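Local coordinates for protein serine--tRNA ligase (Pyrococcus horikoshii, PDB 2DQ0) that charges tRNA(Ser), and probably also tRNA(Sec), with serine in an ATP-dependent reaction as a class II aminoacyl-tRNA synthetase, at residues A[249-252]-A[253-257]. Numbering follows the deposited sequence.
With SSA (5'-O-(N-(L-seryl)-sulfamoyl)adenosine), chain G.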
loop_
_atom_site.group_PDB
_atom_site.type_symbol
_atom_site.label_atom_id
_atom_site.label_comp_id
_atom_site.label_asym_id
_atom_site.label_seq_id
_atom_site.Cartn_x
_atom_site.Cartn_y
_atom_site.Cartn_z
ATOM N N LEU A 249 1.509 -7.685 0.121
ATOM C CA LEU A 249 1.969 -6.299 0.130
ATOM C C LEU A 249 3.485 -6.364 0.119
ATOM O O LEU A 249 4.089 -7.111 0.891
ATOM C CB LEU A 249 1.461 -5.547 1.375
ATOM C CG LEU A 249 -0.064 -5.410 1.444
ATOM C CD1 LEU A 249 -0.448 -4.612 2.660
ATOM C CD2 LEU A 249 -0.590 -4.739 0.186
ATOM N N ILE A 250 4.102 -5.598 -0.765
ATOM C CA ILE A 250 5.545 -5.639 -0.868
ATOM C C ILE A 250 6.221 -4.967 0.312
ATOM O O ILE A 250 5.739 -3.966 0.828
ATOM C CB ILE A 250 6.025 -4.980 -2.182
ATOM C CG1 ILE A 250 5.612 -3.515 -2.223
ATOM C CG2 ILE A 250 5.397 -5.683 -3.387
ATOM C CD1 ILE A 250 6.225 -2.785 -3.380
ATOM N N PRO A 251 7.327 -5.553 0.789
ATOM C CA PRO A 251 8.096 -5.014 1.916
ATOM C C PRO A 251 9.204 -4.102 1.432
ATOM O O PRO A 251 9.909 -3.499 2.224
ATOM C CB PRO A 251 8.644 -6.270 2.592
ATOM C CG PRO A 251 8.871 -7.179 1.432
ATOM C CD PRO A 251 7.620 -6.989 0.600
ATOM N N THR A 252 9.339 -4.002 0.119
ATOM C CA THR A 252 10.370 -3.189 -0.519
ATOM C C THR A 252 10.164 -3.315 -2.018
ATOM O O THR A 252 9.736 -4.368 -2.481
ATOM C CB THR A 252 11.787 -3.709 -0.196
ATOM O OG1 THR A 252 12.686 -3.304 -1.233
ATOM C CG2 THR A 252 11.803 -5.208 -0.086
ATOM N N ALA A 253 10.469 -2.258 -2.773
ATOM C CA ALA A 253 10.287 -2.279 -4.220
ATOM C C ALA A 253 11.198 -3.340 -4.812
ATOM O O ALA A 253 10.977 -3.808 -5.927
ATOM C CB ALA A 253 10.601 -0.903 -4.826
ATOM N N GLU A 254 12.226 -3.708 -4.049
ATOM C CA GLU A 254 13.176 -4.746 -4.446
ATOM C C GLU A 254 12.461 -5.987 -5.019
ATOM O O GLU A 254 12.772 -6.432 -6.137
ATOM C CB GLU A 254 14.015 -5.171 -3.238
ATOM C CG GLU A 254 15.086 -6.196 -3.535
ATOM C CD GLU A 254 15.493 -7.003 -2.320
ATOM O OE1 GLU A 254 15.537 -6.427 -1.208
ATOM O OE2 GLU A 254 15.790 -8.213 -2.482
ATOM N N HIS A 255 11.512 -6.534 -4.255
ATOM C CA HIS A 255 10.768 -7.732 -4.674
ATOM C C HIS A 255 10.042 -7.629 -6.014
ATOM O O HIS A 255 10.220 -8.502 -6.855
ATOM C CB HIS A 255 9.789 -8.177 -3.586
ATOM C CG HIS A 255 10.448 -8.529 -2.290
ATOM N ND1 HIS A 255 11.819 -8.481 -2.115
ATOM C CD2 HIS A 255 9.934 -8.981 -1.122
ATOM C CE1 HIS A 255 12.117 -8.897 -0.897
ATOM N NE2 HIS A 255 10.992 -9.207 -0.276
ATOM N N PRO A 256 9.189 -6.598 -6.225
ATOM C CA PRO A 256 8.503 -6.500 -7.530
ATOM C C PRO A 256 9.503 -6.184 -8.654
ATOM O O PRO A 256 9.298 -6.561 -9.814
ATOM C CB PRO A 256 7.478 -5.380 -7.316
ATOM C CG PRO A 256 8.058 -4.574 -6.192
ATOM C CD PRO A 256 8.624 -5.626 -5.270
ATOM N N LEU A 257 10.585 -5.495 -8.297
ATOM C CA LEU A 257 11.641 -5.171 -9.247
ATOM C C LEU A 257 12.353 -6.453 -9.703
ATOM O O LEU A 257 12.791 -6.546 -10.846
ATOM C CB LEU A 257 12.663 -4.241 -8.610
ATOM C CG LEU A 257 12.758 -2.800 -9.091
ATOM C CD1 LEU A 257 11.644 -2.453 -10.077
ATOM C CD2 LEU A 257 12.749 -1.902 -7.857
HETATM N N10 SSA G . 15.640 -4.076 -0.566
HETATM C CA SSA G . 16.641 -3.880 0.499
HETATM C CB SSA G . 17.512 -2.687 0.212
HETATM O OG SSA G . 16.814 -1.449 0.380
HETATM C C9 SSA G . 16.024 -3.670 1.877
HETATM O O9 SSA G . 14.811 -3.541 2.015
HETATM N N8 SSA G . 16.867 -3.656 2.917
HETATM S S1 SSA G . 16.315 -3.390 4.403
HETATM O O1S SSA G . 15.410 -4.495 4.685
HETATM O O2S SSA G . 17.492 -3.175 5.236
HETATM O "O5'" SSA G . 15.488 -2.065 4.265
HETATM C "C5'" SSA G . 16.124 -0.899 3.780
HETATM C "C4'" SSA G . 15.964 0.255 4.719
HETATM O "O4'" SSA G . 14.573 0.592 4.881
HETATM C "C3'" SSA G . 16.465 0.099 6.141
HETATM O "O3'" SSA G . 17.870 0.243 6.173
HETATM C "C2'" SSA G . 15.782 1.296 6.777
HETATM O "O2'" SSA G . 16.343 2.538 6.427
HETATM C "C1'" SSA G . 14.380 1.171 6.165
HETATM N N9 SSA G . 13.484 0.282 6.897
HETATM C C8 SSA G . 13.452 -1.103 6.931
HETATM N N7 SSA G . 12.511 -1.587 7.701
HETATM C C5 SSA G . 11.884 -0.455 8.213
HETATM C C6 SSA G . 10.802 -0.282 9.117
HETATM N N6 SSA G . 10.148 -1.298 9.671
HETATM N N1 SSA G . 10.408 0.995 9.413
HETATM C C2 SSA G . 11.069 2.023 8.838
HETATM N N3 SSA G . 12.109 1.981 7.974
HETATM C C4 SSA G . 12.473 0.704 7.715
#
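Thr252 and Glu254 meet the seryl amino group of the bound adenylate analogue together, as the outer residues of the Thr-Ala-Glu (TXE) serine-binding loop of the class II core. SSA N10 is hydrogen-bonded to Glu254 OE1, at a modelled distance too short to be trusted, and more weakly to Thr252 OG1 at 3.1 Å. Glu306 from strand 301-311 also bonds the ligand, while Lys304 NZ is hydrogen-bonded to Thr252 OG1.

The same oxygen accepts a capping bond in the turn that leads into helix 254-259: Glu254 N donates to Thr252 OG1 over 2.9 Å with an N-H...O angle of 151°. Both roles follow from one rotation, chi1 155°, which sets OG1 anti to the backbone N and leaves CG2 on the His255 side. Thr252 CG2 makes a CH-pi contact over one face of the His255 ring, 3.9 Å from its centroid and 15° off the normal. Replacing Thr252 by a valine would probably leave Glu254 N without its cap and deprive the ligand's amino group of one acceptor.

Farther from the ligand, Pro251 meets the same ring obliquely, and its carbonyl is bonded by Arg283. The last layer is apolar: Ile250 CG2 packs 3.7 Å from Pro256 CD.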